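Long-range contact in periplasmic molybdate-binding protein (Azotobacter vinelandii, PDB 1ATG), which binds molybdate and tungstate in the periplasm, probably delivering the oxyanion to an ABC transporter for uptake into the cell: residues K3-T8 with A47-F52. Sequence-based numbering, arbitrary orientation.
Sequences KVVTAT and APYNVF. With WO4 (tungstate(VI)ion), chain B; EDO (1,2-ethanediol), chain F.
Val4 and Val5 pair in parallel with Val51 and Phe52, joining strand 2-7 to strand 51-53 in the alpha/beta sheet of a type II periplasmic binding protein domain, an example of how such a fold carries a strand end to its ligand. In the backbone pairing, Val5 N gives Val51 O a nearly straight hydrogen bond (2.9 Å, 172°), while Lys3 O takes a hydrogen bond from Asn50 N and a weak one from Val51 N.

Side-chain polar bonds extend this pairing at the loop before strand 51-53. Asn50 OD1 receives Lys3 N on a lone pair in its carbonyl plane (2.8 Å), acting much as one more backbone acceptor. The Lys3 chain, bent at chi3 (-72°), lets NZ hydrogen-bond Pro48 O at 2.9 Å, tilted 34° from the carbonyl plane; Pro48 itself is the central residue of an inverse gamma turn.

Among apolar contacts, Val5 CB stands over the centre of the Tyr49 ring, 3.6 Å from its centroid, in a CH-pi contact. A serine in place of Tyr49 would probably leave Val5 without this aromatic cover and open a gap beside strand 2-7. Val5 CG1 also reaches Phe52 CD1, and helix 36-44 packs on both residues. On the other face, Val4 CG2 rests against Val51 CB, the two side chains pointing the same way.

Past the pairing, strand 2-7 runs into the anion pocket between the two domains, where Thr8 OG1 hydrogen-bonds tungstate O1 at 2.7 Å.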
loop_
_atom_site.group_PDB
_atom_site.type_symbol
_atom_site.label_atom_id
_atom_site.label_comp_id
_atom_site.label_asym_id
_atom_site.label_seq_id
_atom_site.Cartn_x
_atom_site.Cartn_y
_atom_site.Cartn_z
ATOM N N LYS A 3 14.979 -9.939 7.410
ATOM C CA LYS A 3 13.941 -9.174 8.107
ATOM C C LYS A 3 13.434 -8.096 7.150
ATOM O O LYS A 3 14.178 -7.213 6.765
ATOM C CB LYS A 3 14.490 -8.560 9.392
ATOM C CG LYS A 3 14.999 -9.614 10.373
ATOM C CD LYS A 3 15.867 -8.997 11.460
ATOM C CE LYS A 3 17.221 -8.556 10.936
ATOM N NZ LYS A 3 18.015 -7.817 11.960
ATOM N N VAL A 4 12.177 -8.273 6.729
ATOM C CA VAL A 4 11.575 -7.370 5.754
ATOM C C VAL A 4 10.399 -6.599 6.355
ATOM O O VAL A 4 9.522 -7.216 6.943
ATOM C CB VAL A 4 11.076 -8.181 4.540
ATOM C CG1 VAL A 4 10.412 -7.298 3.493
ATOM C CG2 VAL A 4 12.233 -8.944 3.899
ATOM N N VAL A 5 10.434 -5.296 6.166
ATOM C CA VAL A 5 9.355 -4.430 6.644
ATOM C C VAL A 5 8.629 -3.851 5.434
ATOM O O VAL A 5 9.238 -3.446 4.451
ATOM C CB VAL A 5 9.871 -3.332 7.583
ATOM C CG1 VAL A 5 10.813 -2.385 6.870
ATOM C CG2 VAL A 5 8.704 -2.587 8.231
ATOM N N THR A 6 7.305 -3.852 5.520
ATOM C CA THR A 6 6.495 -3.366 4.415
ATOM C C THR A 6 5.433 -2.370 4.844
ATOM O O THR A 6 4.822 -2.483 5.902
ATOM C CB THR A 6 5.829 -4.535 3.672
ATOM O OG1 THR A 6 5.117 -4.036 2.524
ATOM C CG2 THR A 6 4.824 -5.309 4.517
ATOM N N ALA A 7 5.177 -1.426 3.956
ATOM C CA ALA A 7 3.987 -0.575 4.026
ATOM C C ALA A 7 2.807 -1.534 4.106
ATOM O O ALA A 7 2.763 -2.572 3.423
ATOM C CB ALA A 7 3.921 0.283 2.781
ATOM N N THR A 8 1.783 -1.161 4.885
ATOM C CA THR A 8 0.680 -2.054 5.136
ATOM C C THR A 8 -0.085 -2.479 3.895
ATOM O O THR A 8 -0.579 -3.613 3.911
ATOM C CB THR A 8 -0.356 -1.526 6.148
ATOM O OG1 THR A 8 -1.094 -0.429 5.614
ATOM C CG2 THR A 8 0.291 -1.122 7.460
ATOM N N ALA A 47 16.223 0.978 13.149
ATOM C CA ALA A 47 15.524 -0.301 13.184
ATOM C C ALA A 47 16.274 -1.320 12.328
ATOM O O ALA A 47 16.625 -1.047 11.183
ATOM C CB ALA A 47 14.096 -0.173 12.674
ATOM N N PRO A 48 16.503 -2.504 12.872
ATOM C CA PRO A 48 17.297 -3.526 12.215
ATOM C C PRO A 48 16.552 -4.347 11.179
ATOM O O PRO A 48 16.354 -5.550 11.339
ATOM C CB PRO A 48 17.821 -4.364 13.385
ATOM C CG PRO A 48 16.736 -4.284 14.394
ATOM C CD PRO A 48 16.141 -2.906 14.256
ATOM N N TYR A 49 16.145 -3.682 10.103
ATOM C CA TYR A 49 15.482 -4.356 8.991
ATOM C C TYR A 49 16.507 -4.480 7.861
ATOM O O TYR A 49 17.427 -3.672 7.761
ATOM C CB TYR A 49 14.264 -3.576 8.509
ATOM C CG TYR A 49 13.115 -3.530 9.492
ATOM C CD1 TYR A 49 12.518 -4.702 9.917
ATOM C CD2 TYR A 49 12.623 -2.327 9.984
ATOM C CE1 TYR A 49 11.461 -4.701 10.809
ATOM C CE2 TYR A 49 11.553 -2.313 10.868
ATOM C CZ TYR A 49 10.991 -3.493 11.280
ATOM O OH TYR A 49 9.930 -3.485 12.163
ATOM N N ASN A 50 16.315 -5.474 7.003
ATOM C CA ASN A 50 17.192 -5.673 5.861
ATOM C C ASN A 50 16.658 -5.022 4.590
ATOM O O ASN A 50 17.400 -4.501 3.772
ATOM C CB ASN A 50 17.377 -7.177 5.603
ATOM C CG ASN A 50 18.036 -7.839 6.810
ATOM O OD1 ASN A 50 17.538 -8.808 7.344
ATOM N ND2 ASN A 50 19.159 -7.253 7.197
ATOM N N VAL A 51 15.329 -5.096 4.416
ATOM C CA VAL A 51 14.641 -4.608 3.229
ATOM C C VAL A 51 13.370 -3.843 3.646
ATOM O O VAL A 51 12.687 -4.279 4.563
ATOM C CB VAL A 51 14.220 -5.780 2.319
ATOM C CG1 VAL A 51 13.338 -5.347 1.150
ATOM C CG2 VAL A 51 15.415 -6.552 1.762
ATOM N N PHE A 52 13.104 -2.767 2.926
ATOM C CA PHE A 52 11.918 -1.953 3.150
ATOM C C PHE A 52 11.158 -1.794 1.825
ATOM O O PHE A 52 11.703 -1.314 0.850
ATOM C CB PHE A 52 12.310 -0.578 3.689
ATOM C CG PHE A 52 11.254 0.484 3.758
ATOM C CD1 PHE A 52 9.930 0.253 4.108
ATOM C CD2 PHE A 52 11.626 1.790 3.479
ATOM C CE1 PHE A 52 9.022 1.300 4.158
ATOM C CE2 PHE A 52 10.717 2.836 3.542
ATOM C CZ PHE A 52 9.408 2.588 3.889
HETATM W W WO4 B . 0.414 2.521 3.432
HETATM O O1 WO4 B . -0.485 2.146 4.917
HETATM O O2 WO4 B . 0.607 1.111 2.448
HETATM O O3 WO4 B . -0.431 3.736 2.468
HETATM O O4 WO4 B . 2.024 3.159 3.807
HETATM C C1 EDO F . 6.779 -1.633 11.755
HETATM O O1 EDO F . 8.304 -1.512 11.782
HETATM C C2 EDO F . 6.143 -2.362 12.950
HETATM O O2 EDO F . 6.547 -1.613 14.265
#